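Oxysterol-binding protein homolog 3 (Saccharomyces cerevisiae, PDB 4IC4) transfers lipids between membranes in a hydrophobic pocket, helps maintain intracellular sterol distribution and, through its OSBP-related domain, binds phosphatidylinositol 4-phosphate. Local coordinates at residues Lys26-Arg31 with Thr309-Gly314; Glu129-Asp134 with Ser380-Arg385; Leu139-Val144 with Phe151-Glu156. All coordinates share one frame; numbering follows the deposited sequence.

Contact 1 (Lys26-Arg31 with Thr309-Gly314); sequences KSVTRR and TEIEKG
Val28 and Ile311 make the main apolar touch between Lys26-Arg31 and Thr309-Gly314. Val28 CG1 lies 3.6 Å from CG1 of Ile311, the two side chains crossing at about a right angle, and the same methyl packs against the aliphatic CG of Glu310. CG1 stands anti to the carbonyl carbon (chi1 -59°), which turns it toward both residues. Ile311 also sends CD1 to within 3.6 Å of Arg30 NH2, while Val28 CG2 sits over one face of that guanidinium, toward its rim.

Polar links between the segments run through water. One molecule accepts from Thr29 N at 2.7 Å and donates to Glu310 OE2 at 2.8 Å. A second, in the guanidinium plane, accepts from Arg30 NH2 at 2.9 Å and can donate to Glu312 OE2. Lys26 NZ and Glu310 OE1 remain 4.3 Å apart, beyond a salt bridge.

Within 309-314, Thr309 OG1 accepts from Ile311 N in an ST turn and donates to Glu312 OE1, which also takes Thr309 N at 2.8 Å. Two donors thus fix the Glu312 carboxylate, whose other oxygen faces the water. The N-terminal segment is therefore laid against a turn held by its own hydrogen bonds, through small apolar patches and solvent-mediated charge pairing.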
loop_
_atom_site.group_PDB
_atom_site.type_symbol
_atom_site.label_atom_id
_atom_site.label_comp_id
_atom_site.label_asym_id
_atom_site.label_seq_id
_atom_site.Cartn_x
_atom_site.Cartn_y
_atom_site.Cartn_z
ATOM N N LYS A 26 -4.827 -23.380 10.004
ATOM C CA LYS A 26 -4.751 -23.942 8.625
ATOM C C LYS A 26 -3.765 -23.147 7.780
ATOM O O LYS A 26 -2.998 -22.337 8.304
ATOM C CB LYS A 26 -6.132 -23.915 7.967
ATOM C CG LYS A 26 -6.708 -22.517 7.783
ATOM C CD LYS A 26 -8.114 -22.564 7.200
ATOM C CE LYS A 26 -8.133 -23.216 5.825
ATOM N NZ LYS A 26 -7.311 -22.463 4.840
ATOM N N SER A 27 -3.789 -23.377 6.471
ATOM C CA SER A 27 -2.888 -22.682 5.559
ATOM C C SER A 27 -3.299 -22.894 4.107
ATOM O O SER A 27 -4.195 -23.687 3.813
ATOM C CB SER A 27 -1.460 -23.184 5.754
ATOM O OG SER A 27 -1.372 -24.565 5.449
ATOM N N VAL A 28 -2.640 -22.177 3.202
ATOM C CA VAL A 28 -2.935 -22.299 1.781
ATOM C C VAL A 28 -1.682 -22.135 0.931
ATOM O O VAL A 28 -0.765 -21.389 1.281
ATOM C CB VAL A 28 -3.970 -21.246 1.318
ATOM C CG1 VAL A 28 -5.265 -21.408 2.093
ATOM C CG2 VAL A 28 -3.408 -19.849 1.494
ATOM N N THR A 29 -1.654 -22.847 -0.186
ATOM C CA THR A 29 -0.537 -22.780 -1.116
ATOM C C THR A 29 -0.757 -21.547 -1.982
ATOM O O THR A 29 -1.826 -21.386 -2.571
ATOM C CB THR A 29 -0.497 -24.017 -2.031
ATOM O OG1 THR A 29 -0.394 -25.200 -1.229
ATOM C CG2 THR A 29 0.692 -23.947 -2.975
ATOM N N ARG A 30 0.242 -20.674 -2.047
ATOM C CA ARG A 30 0.128 -19.467 -2.857
ATOM C C ARG A 30 1.054 -19.563 -4.065
ATOM O O ARG A 30 2.062 -20.281 -4.040
ATOM C CB ARG A 30 0.441 -18.233 -2.006
ATOM C CG ARG A 30 -0.560 -18.050 -0.865
ATOM C CD ARG A 30 -0.244 -16.841 0.007
ATOM N NE ARG A 30 -1.135 -16.786 1.161
ATOM C CZ ARG A 30 -2.411 -16.419 1.111
ATOM N NH1 ARG A 30 -2.962 -16.057 -0.044
ATOM N NH2 ARG A 30 -3.145 -16.442 2.216
ATOM N N ARG A 31 0.712 -18.845 -5.129
ATOM C CA ARG A 31 1.505 -18.903 -6.351
ATOM C C ARG A 31 2.920 -18.352 -6.228
ATOM O O ARG A 31 3.838 -18.875 -6.858
ATOM C CB ARG A 31 0.756 -18.219 -7.507
ATOM C CG ARG A 31 0.389 -16.757 -7.287
ATOM C CD ARG A 31 -0.557 -16.277 -8.381
ATOM N NE ARG A 31 -0.770 -14.836 -8.311
ATOM C CZ ARG A 31 -1.523 -14.144 -9.159
ATOM N NH1 ARG A 31 -2.154 -14.763 -10.149
ATOM N NH2 ARG A 31 -1.618 -12.829 -9.039
ATOM N N THR A 309 -7.541 -17.915 -3.913
ATOM C CA THR A 309 -7.241 -19.228 -3.353
ATOM C C THR A 309 -8.510 -19.763 -2.703
ATOM O O THR A 309 -9.571 -19.145 -2.799
ATOM C CB THR A 309 -6.149 -19.156 -2.263
ATOM O OG1 THR A 309 -6.662 -18.456 -1.124
ATOM C CG2 THR A 309 -4.904 -18.444 -2.787
ATOM N N GLU A 310 -8.399 -20.902 -2.029
ATOM C CA GLU A 310 -9.545 -21.497 -1.350
ATOM C C GLU A 310 -10.083 -20.556 -0.270
ATOM O O GLU A 310 -11.211 -20.703 0.192
ATOM C CB GLU A 310 -9.137 -22.830 -0.717
ATOM C CG GLU A 310 -8.016 -22.698 0.297
ATOM C CD GLU A 310 -7.445 -24.033 0.718
ATOM O OE1 GLU A 310 -8.171 -24.820 1.365
ATOM O OE2 GLU A 310 -6.265 -24.294 0.397
ATOM N N ILE A 311 -9.272 -19.589 0.140
ATOM C CA ILE A 311 -9.710 -18.647 1.159
ATOM C C ILE A 311 -10.776 -17.719 0.591
ATOM O O ILE A 311 -11.786 -17.444 1.237
ATOM C CB ILE A 311 -8.537 -17.783 1.669
ATOM C CG1 ILE A 311 -7.538 -18.656 2.430
ATOM C CG2 ILE A 311 -9.064 -16.661 2.565
ATOM C CD1 ILE A 311 -6.318 -17.908 2.900
ATOM N N GLU A 312 -10.552 -17.261 -0.636
ATOM C CA GLU A 312 -11.464 -16.332 -1.292
ATOM C C GLU A 312 -12.547 -16.949 -2.170
ATOM O O GLU A 312 -13.614 -16.355 -2.344
ATOM C CB GLU A 312 -10.674 -15.340 -2.158
ATOM C CG GLU A 312 -9.680 -14.448 -1.420
ATOM C CD GLU A 312 -8.352 -15.130 -1.128
ATOM O OE1 GLU A 312 -8.048 -16.169 -1.757
ATOM O OE2 GLU A 312 -7.599 -14.617 -0.276
ATOM N N LYS A 313 -12.276 -18.127 -2.728
ATOM C CA LYS A 313 -13.217 -18.773 -3.640
ATOM C C LYS A 313 -14.649 -18.855 -3.137
ATOM O O LYS A 313 -14.935 -19.526 -2.142
ATOM C CB LYS A 313 -12.733 -20.184 -4.015
ATOM C CG LYS A 313 -13.639 -20.883 -5.032
ATOM C CD LYS A 313 -13.204 -22.318 -5.303
ATOM C CE LYS A 313 -14.168 -23.018 -6.252
ATOM N NZ LYS A 313 -13.817 -24.457 -6.442
ATOM N N GLY A 314 -15.535 -18.155 -3.843
ATOM C CA GLY A 314 -16.950 -18.144 -3.514
ATOM C C GLY A 314 -17.342 -17.306 -2.315
ATOM O O GLY A 314 -18.512 -17.273 -1.940
HETATM O O HOH W 1 -3.669 -24.645 -0.546
HETATM O O HOH W 2 -5.306 -14.990 -1.936
HETATM O O HOH W 3 -5.614 -15.233 1.462
#

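Contact 2 (Glu129-Asp134 with Ser380-Arg385)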
loop_
_atom_site.group_PDB
_atom_site.type_symbol
_atom_site.label_atom_id
_atom_site.label_comp_id
_atom_site.label_asym_id
_atom_site.label_seq_id
_atom_site.Cartn_x
_atom_site.Cartn_y
_atom_site.Cartn_z
ATOM N N GLU A 129 -10.023 -7.428 0.071
ATOM C CA GLU A 129 -9.835 -8.085 1.348
ATOM C C GLU A 129 -8.538 -8.874 1.263
ATOM O O GLU A 129 -8.109 -9.272 0.176
ATOM C CB GLU A 129 -10.978 -9.058 1.650
ATOM C CG GLU A 129 -11.022 -10.272 0.717
ATOM C CD GLU A 129 -11.821 -11.433 1.292
ATOM O OE1 GLU A 129 -11.255 -12.538 1.400
ATOM O OE2 GLU A 129 -13.007 -11.251 1.629
ATOM N N LEU A 130 -7.915 -9.092 2.412
ATOM C CA LEU A 130 -6.688 -9.867 2.467
ATOM C C LEU A 130 -6.606 -10.578 3.803
ATOM O O LEU A 130 -6.380 -9.958 4.845
ATOM C CB LEU A 130 -5.456 -8.975 2.271
ATOM C CG LEU A 130 -4.122 -9.733 2.318
ATOM C CD1 LEU A 130 -4.052 -10.759 1.188
ATOM C CD2 LEU A 130 -2.975 -8.747 2.215
ATOM N N ILE A 131 -6.816 -11.888 3.763
ATOM C CA ILE A 131 -6.748 -12.715 4.953
ATOM C C ILE A 131 -5.438 -13.488 4.904
ATOM O O ILE A 131 -5.202 -14.264 3.974
ATOM C CB ILE A 131 -7.908 -13.728 4.999
ATOM C CG1 ILE A 131 -9.245 -12.988 5.099
ATOM C CG2 ILE A 131 -7.725 -14.669 6.183
ATOM C CD1 ILE A 131 -10.457 -13.894 4.976
ATOM N N ARG A 132 -4.575 -13.262 5.890
ATOM C CA ARG A 132 -3.301 -13.970 5.950
ATOM C C ARG A 132 -3.198 -14.699 7.285
ATOM O O ARG A 132 -2.624 -14.190 8.245
ATOM C CB ARG A 132 -2.126 -13.000 5.780
ATOM C CG ARG A 132 -2.007 -12.395 4.384
ATOM C CD ARG A 132 -1.697 -13.451 3.327
ATOM N NE ARG A 132 -0.447 -14.154 3.614
ATOM C CZ ARG A 132 0.591 -14.217 2.784
ATOM N NH1 ARG A 132 0.546 -13.618 1.599
ATOM N NH2 ARG A 132 1.684 -14.879 3.144
ATOM N N GLU A 133 -3.765 -15.900 7.329
ATOM C CA GLU A 133 -3.759 -16.720 8.530
ATOM C C GLU A 133 -2.335 -16.993 9.009
ATOM O O GLU A 133 -2.086 -17.099 10.213
ATOM C CB GLU A 133 -4.478 -18.043 8.258
ATOM C CG GLU A 133 -4.744 -18.884 9.497
ATOM C CD GLU A 133 -5.688 -18.203 10.469
ATOM O OE1 GLU A 133 -5.328 -17.131 11.000
ATOM O OE2 GLU A 133 -6.792 -18.739 10.701
ATOM N N ASP A 134 -1.406 -17.105 8.065
ATOM C CA ASP A 134 -0.009 -17.363 8.394
ATOM C C ASP A 134 0.588 -16.241 9.237
ATOM O O ASP A 134 1.539 -16.464 9.986
ATOM C CB ASP A 134 0.819 -17.540 7.119
ATOM C CG ASP A 134 0.719 -16.348 6.189
ATOM O OD1 ASP A 134 1.773 -15.811 5.793
ATOM O OD2 ASP A 134 -0.417 -15.952 5.854
ATOM N N SER A 380 -21.558 -5.513 8.748
ATOM C CA SER A 380 -20.145 -5.199 8.571
ATOM C C SER A 380 -19.600 -6.151 7.513
ATOM O O SER A 380 -20.219 -7.173 7.213
ATOM C CB SER A 380 -19.378 -5.399 9.879
ATOM O OG SER A 380 -19.350 -6.767 10.257
ATOM N N TYR A 381 -18.445 -5.824 6.947
ATOM C CA TYR A 381 -17.854 -6.681 5.929
ATOM C C TYR A 381 -17.652 -8.117 6.405
ATOM O O TYR A 381 -18.088 -9.063 5.751
ATOM C CB TYR A 381 -16.497 -6.137 5.474
ATOM C CG TYR A 381 -15.910 -6.921 4.319
ATOM C CD1 TYR A 381 -16.289 -6.643 3.009
ATOM C CD2 TYR A 381 -15.008 -7.969 4.542
ATOM C CE1 TYR A 381 -15.785 -7.382 1.940
ATOM C CE2 TYR A 381 -14.501 -8.721 3.482
ATOM C CZ TYR A 381 -14.894 -8.418 2.181
ATOM O OH TYR A 381 -14.410 -9.139 1.112
ATOM N N TRP A 382 -16.986 -8.281 7.541
ATOM C CA TRP A 382 -16.702 -9.621 8.031
ATOM C C TRP A 382 -17.936 -10.402 8.462
ATOM O O TRP A 382 -17.954 -11.628 8.352
ATOM C CB TRP A 382 -15.650 -9.558 9.141
ATOM C CG TRP A 382 -14.357 -8.970 8.645
ATOM C CD1 TRP A 382 -13.796 -7.788 9.028
ATOM C CD2 TRP A 382 -13.501 -9.510 7.628
ATOM N NE1 TRP A 382 -12.647 -7.552 8.311
ATOM C CE2 TRP A 382 -12.441 -8.593 7.443
ATOM C CE3 TRP A 382 -13.527 -10.677 6.852
ATOM C CZ2 TRP A 382 -11.414 -8.807 6.511
ATOM C CZ3 TRP A 382 -12.504 -10.891 5.925
ATOM C CH2 TRP A 382 -11.463 -9.956 5.765
ATOM N N GLU A 383 -18.969 -9.715 8.945
ATOM C CA GLU A 383 -20.186 -10.424 9.321
ATOM C C GLU A 383 -20.921 -10.886 8.061
ATOM O O GLU A 383 -21.412 -12.014 8.003
ATOM C CB GLU A 383 -21.092 -9.542 10.187
ATOM C CG GLU A 383 -20.634 -9.445 11.639
ATOM C CD GLU A 383 -20.488 -10.813 12.293
ATOM O OE1 GLU A 383 -21.475 -11.579 12.308
ATOM O OE2 GLU A 383 -19.387 -11.122 12.790
ATOM N N ARG A 384 -20.990 -10.020 7.051
ATOM C CA ARG A 384 -21.642 -10.358 5.786
ATOM C C ARG A 384 -20.946 -11.549 5.127
ATOM O O ARG A 384 -21.587 -12.470 4.627
ATOM C CB ARG A 384 -21.564 -9.177 4.810
ATOM C CG ARG A 384 -22.512 -8.011 5.060
ATOM C CD ARG A 384 -22.017 -6.810 4.244
ATOM N NE ARG A 384 -22.920 -5.660 4.208
ATOM C CZ ARG A 384 -23.927 -5.518 3.350
ATOM N NH1 ARG A 384 -24.683 -4.429 3.391
ATOM N NH2 ARG A 384 -24.191 -6.464 2.458
ATOM N N ARG A 385 -19.620 -11.512 5.122
ATOM C CA ARG A 385 -18.824 -12.559 4.494
ATOM C C ARG A 385 -19.157 -13.957 5.013
ATOM O O ARG A 385 -19.166 -14.926 4.255
ATOM C CB ARG A 385 -17.339 -12.267 4.712
ATOM C CG ARG A 385 -16.392 -13.045 3.810
ATOM C CD ARG A 385 -14.953 -12.695 4.153
ATOM N NE ARG A 385 -13.971 -13.220 3.207
ATOM C CZ ARG A 385 -13.596 -14.491 3.118
ATOM N NH1 ARG A 385 -14.120 -15.411 3.920
ATOM N NH2 ARG A 385 -12.670 -14.838 2.231
#
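Glu129 and Arg385 meet with their flat groups nearly coplanar, carboxylate and guanidinium planes 28° apart, although the side chains themselves cross at about a right angle. The arginine grips side-on: NE reaches Glu129 OE2 at 2.7 Å in a nearly straight bond, and NH2 reaches Glu129 OE1 at 2.8 Å, each oxygen accepting through its syn lone pair. Tyr381 comes from another direction. Its ring stands 72° to the carboxylate, and OH donates to the anti lone pair of Glu129 OE2 at 2.6 Å, leaving that oxygen held by two donors. The extended Arg385 chain, with CG anti to the backbone N (chi1 -164°), carries the guanidinium out to the strand.

Ile131, two residues along strand 129-132 from Glu129, lies over one guanidinium face: CD1 is 3.6 Å above the plane, over its centre. The same methyl is 3.8 Å from Trp382 CZ3, the isoleucine and indole sliding past each other in opposite directions. Tyr381 CD2 in turn sits over the centre of one indole face.

Helix 381-386 is thereby fastened across strand 127-132, and Arg385 NH2 also bonds to Ile311 O. The three hydrogen bonds that Glu129 accepts, and the arginine's charge, probably favour its ionised form despite burial.

Contact 3 (Leu139-Val144 with Phe151-Glu156); sequences LISEKV and FAFFAE
Lys143 reaches obliquely past the Phe151 ring with every carbon of its side chain near the ring's CE1 corner. CB starts 3.8 Å from Phe151 CD1. CG, anti to the backbone N (chi1 -180°), makes the closest approach, 3.6 Å from Phe151 CE1, and CD follows at 3.7 Å from the same atom. CE has begun to leave, and NZ continues past the ring to donate to Pro122 O. The fully extended chain ends close to the side chain of His146, which binds phosphatidylinositol 4-phosphate.

The two residues belong to a regular antiparallel beta hairpin, strands 137-145 and 150-157, part of the beta barrel of the OSBP-related domain. Ile140 with Phe154 and Glu142 with Ala152 are its hydrogen-bonded pairs, each closed by two backbone bonds; Ala152 N to Glu142 O is the straightest at 176°. Ser141 with Phe153, between them, and Leu139 with Ala155 and Lys143 with Phe151, on the flanks, are non-hydrogen-bonded, and Ser141 CA approaches Ala152 O at 3.1 Å in a CA-H...O contact.

On the face shared by Leu139, Ser141, Lys143, Phe151, Phe153 and Ala155, Phe153 lays its ring across Ser141: CB of the serine lies over one ring face, 3.3 Å from Phe153 CD1, while Leu139 CD2 meets the ring edge. Replacing Phe153 with an alanine would probably leave Ser141 CB without its aromatic cover and open a gap beside Leu139 and against Ile75 of helix 71-76. Ser141 OG turns to Phe128 O on the preceding strand. The other face carries Ile140 CG2 against Phe154 CB at 4.1 Å, and Val144 CG1 against Ala152 CB; there Phe364 touches Val144, Ala152 and Phe154, and the ring of Phe154 stacks on Tyr374.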
loop_
_atom_site.group_PDB
_atom_site.type_symbol
_atom_site.label_atom_id
_atom_site.label_comp_id
_atom_site.label_asym_id
_atom_site.label_seq_id
_atom_site.Cartn_x
_atom_site.Cartn_y
_atom_site.Cartn_z
ATOM N N LEU A 139 -7.402 -8.090 6.563
ATOM C CA LEU A 139 -7.521 -6.698 6.198
ATOM C C LEU A 139 -8.670 -6.509 5.228
ATOM O O LEU A 139 -8.953 -7.383 4.409
ATOM C CB LEU A 139 -6.206 -6.248 5.550
ATOM C CG LEU A 139 -6.068 -4.921 4.803
ATOM C CD1 LEU A 139 -4.582 -4.585 4.679
ATOM C CD2 LEU A 139 -6.714 -5.003 3.425
ATOM N N ILE A 140 -9.365 -5.384 5.358
ATOM C CA ILE A 140 -10.422 -5.041 4.421
ATOM C C ILE A 140 -10.173 -3.585 4.023
ATOM O O ILE A 140 -9.758 -2.767 4.844
ATOM C CB ILE A 140 -11.848 -5.202 5.016
ATOM C CG1 ILE A 140 -12.886 -4.807 3.960
ATOM C CG2 ILE A 140 -12.021 -4.336 6.253
ATOM C CD1 ILE A 140 -12.821 -5.629 2.683
ATOM N N SER A 141 -10.386 -3.278 2.749
ATOM C CA SER A 141 -10.190 -1.927 2.250
ATOM C C SER A 141 -11.271 -1.597 1.229
ATOM O O SER A 141 -11.856 -2.493 0.613
ATOM C CB SER A 141 -8.802 -1.785 1.619
ATOM O OG SER A 141 -8.631 -2.635 0.496
ATOM N N GLU A 142 -11.528 -0.309 1.052
ATOM C CA GLU A 142 -12.552 0.143 0.123
ATOM C C GLU A 142 -12.236 1.551 -0.370
ATOM O O GLU A 142 -11.708 2.372 0.379
ATOM C CB GLU A 142 -13.913 0.126 0.840
ATOM C CG GLU A 142 -15.104 0.574 0.007
ATOM C CD GLU A 142 -16.448 0.303 0.687
ATOM O OE1 GLU A 142 -16.525 0.357 1.933
ATOM O OE2 GLU A 142 -17.438 0.047 -0.032
ATOM N N LYS A 143 -12.521 1.824 -1.639
ATOM C CA LYS A 143 -12.321 3.177 -2.144
ATOM C C LYS A 143 -13.605 3.889 -1.730
ATOM O O LYS A 143 -14.688 3.557 -2.222
ATOM C CB LYS A 143 -12.176 3.201 -3.662
ATOM C CG LYS A 143 -11.957 4.610 -4.193
ATOM C CD LYS A 143 -11.687 4.614 -5.677
ATOM C CE LYS A 143 -11.464 6.031 -6.181
ATOM N NZ LYS A 143 -11.149 6.045 -7.637
ATOM N N VAL A 144 -13.489 4.855 -0.820
ATOM C CA VAL A 144 -14.660 5.559 -0.301
ATOM C C VAL A 144 -14.999 6.902 -0.948
ATOM O O VAL A 144 -16.077 7.456 -0.710
ATOM C CB VAL A 144 -14.535 5.751 1.231
ATOM C CG1 VAL A 144 -14.430 4.388 1.914
ATOM C CG2 VAL A 144 -13.310 6.597 1.563
ATOM N N PHE A 151 -8.995 6.177 0.126
ATOM C CA PHE A 151 -9.039 4.744 0.379
ATOM C C PHE A 151 -9.013 4.489 1.881
ATOM O O PHE A 151 -8.218 5.089 2.613
ATOM C CB PHE A 151 -7.842 4.071 -0.295
ATOM C CG PHE A 151 -7.694 4.420 -1.746
ATOM C CD1 PHE A 151 -8.534 3.854 -2.702
ATOM C CD2 PHE A 151 -6.731 5.334 -2.159
ATOM C CE1 PHE A 151 -8.416 4.194 -4.053
ATOM C CE2 PHE A 151 -6.604 5.682 -3.512
ATOM C CZ PHE A 151 -7.451 5.109 -4.458
ATOM N N ALA A 152 -9.888 3.601 2.343
ATOM C CA ALA A 152 -9.965 3.275 3.763
ATOM C C ALA A 152 -9.506 1.849 3.998
ATOM O O ALA A 152 -9.855 0.944 3.233
ATOM C CB ALA A 152 -11.393 3.463 4.265
ATOM N N PHE A 153 -8.720 1.658 5.055
ATOM C CA PHE A 153 -8.175 0.348 5.409
ATOM C C PHE A 153 -8.367 0.032 6.883
ATOM O O PHE A 153 -8.256 0.913 7.736
ATOM C CB PHE A 153 -6.666 0.294 5.136
ATOM C CG PHE A 153 -6.299 0.408 3.689
ATOM C CD1 PHE A 153 -5.973 -0.725 2.946
ATOM C CD2 PHE A 153 -6.295 1.647 3.060
ATOM C CE1 PHE A 153 -5.653 -0.618 1.592
ATOM C CE2 PHE A 153 -5.977 1.760 1.709
ATOM C CZ PHE A 153 -5.658 0.623 0.977
ATOM N N PHE A 154 -8.646 -1.232 7.173
ATOM C CA PHE A 154 -8.786 -1.699 8.545
ATOM C C PHE A 154 -8.171 -3.088 8.614
ATOM O O PHE A 154 -8.683 -4.027 8.005
ATOM C CB PHE A 154 -10.253 -1.760 8.975
ATOM C CG PHE A 154 -10.445 -2.166 10.416
ATOM C CD1 PHE A 154 -9.724 -1.538 11.430
ATOM C CD2 PHE A 154 -11.352 -3.162 10.759
ATOM C CE1 PHE A 154 -9.908 -1.897 12.768
ATOM C CE2 PHE A 154 -11.546 -3.529 12.094
ATOM C CZ PHE A 154 -10.820 -2.892 13.098
ATOM N N ALA A 155 -7.062 -3.205 9.338
ATOM C CA ALA A 155 -6.360 -4.478 9.492
ATOM C C ALA A 155 -6.488 -4.914 10.943
ATOM O O ALA A 155 -6.334 -4.093 11.849
ATOM C CB ALA A 155 -4.888 -4.317 9.117
ATOM N N GLU A 156 -6.768 -6.198 11.156
ATOM C CA GLU A 156 -6.935 -6.732 12.505
ATOM C C GLU A 156 -6.169 -8.016 12.754
ATOM O O GLU A 156 -6.138 -8.907 11.904
ATOM C CB GLU A 156 -8.400 -7.047 12.793
ATOM C CG GLU A 156 -9.398 -6.004 12.406
ATOM C CD GLU A 156 -10.809 -6.513 12.604
ATOM O OE1 GLU A 156 -11.269 -6.557 13.766
ATOM O OE2 GLU A 156 -11.448 -6.890 11.599
#

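Contact 3 is buried and nearest the centre of the chain; contact 2 is buried farther out, and contact 1 lies at the surface. The chemistry follows that order: backbone bonds and aromatic packing in the barrel hairpin, a direct salt bridge where helix 381-386 meets the barrel, and water-borne links at the N-terminal end. Strands 127-132 and 137-145 are neighbours, so contacts 2 and 3 share a sheet, with a probable bond from Leu139 N to Leu130 O, and Tyr381 packs on Ile140. Contacts 1 and 2 meet where Arg385 NH2 bonds to Ile311 O and where Arg30 packs against Arg132. Contacts 1 and 3 do not touch, their nearest atoms being about 9 Å apart.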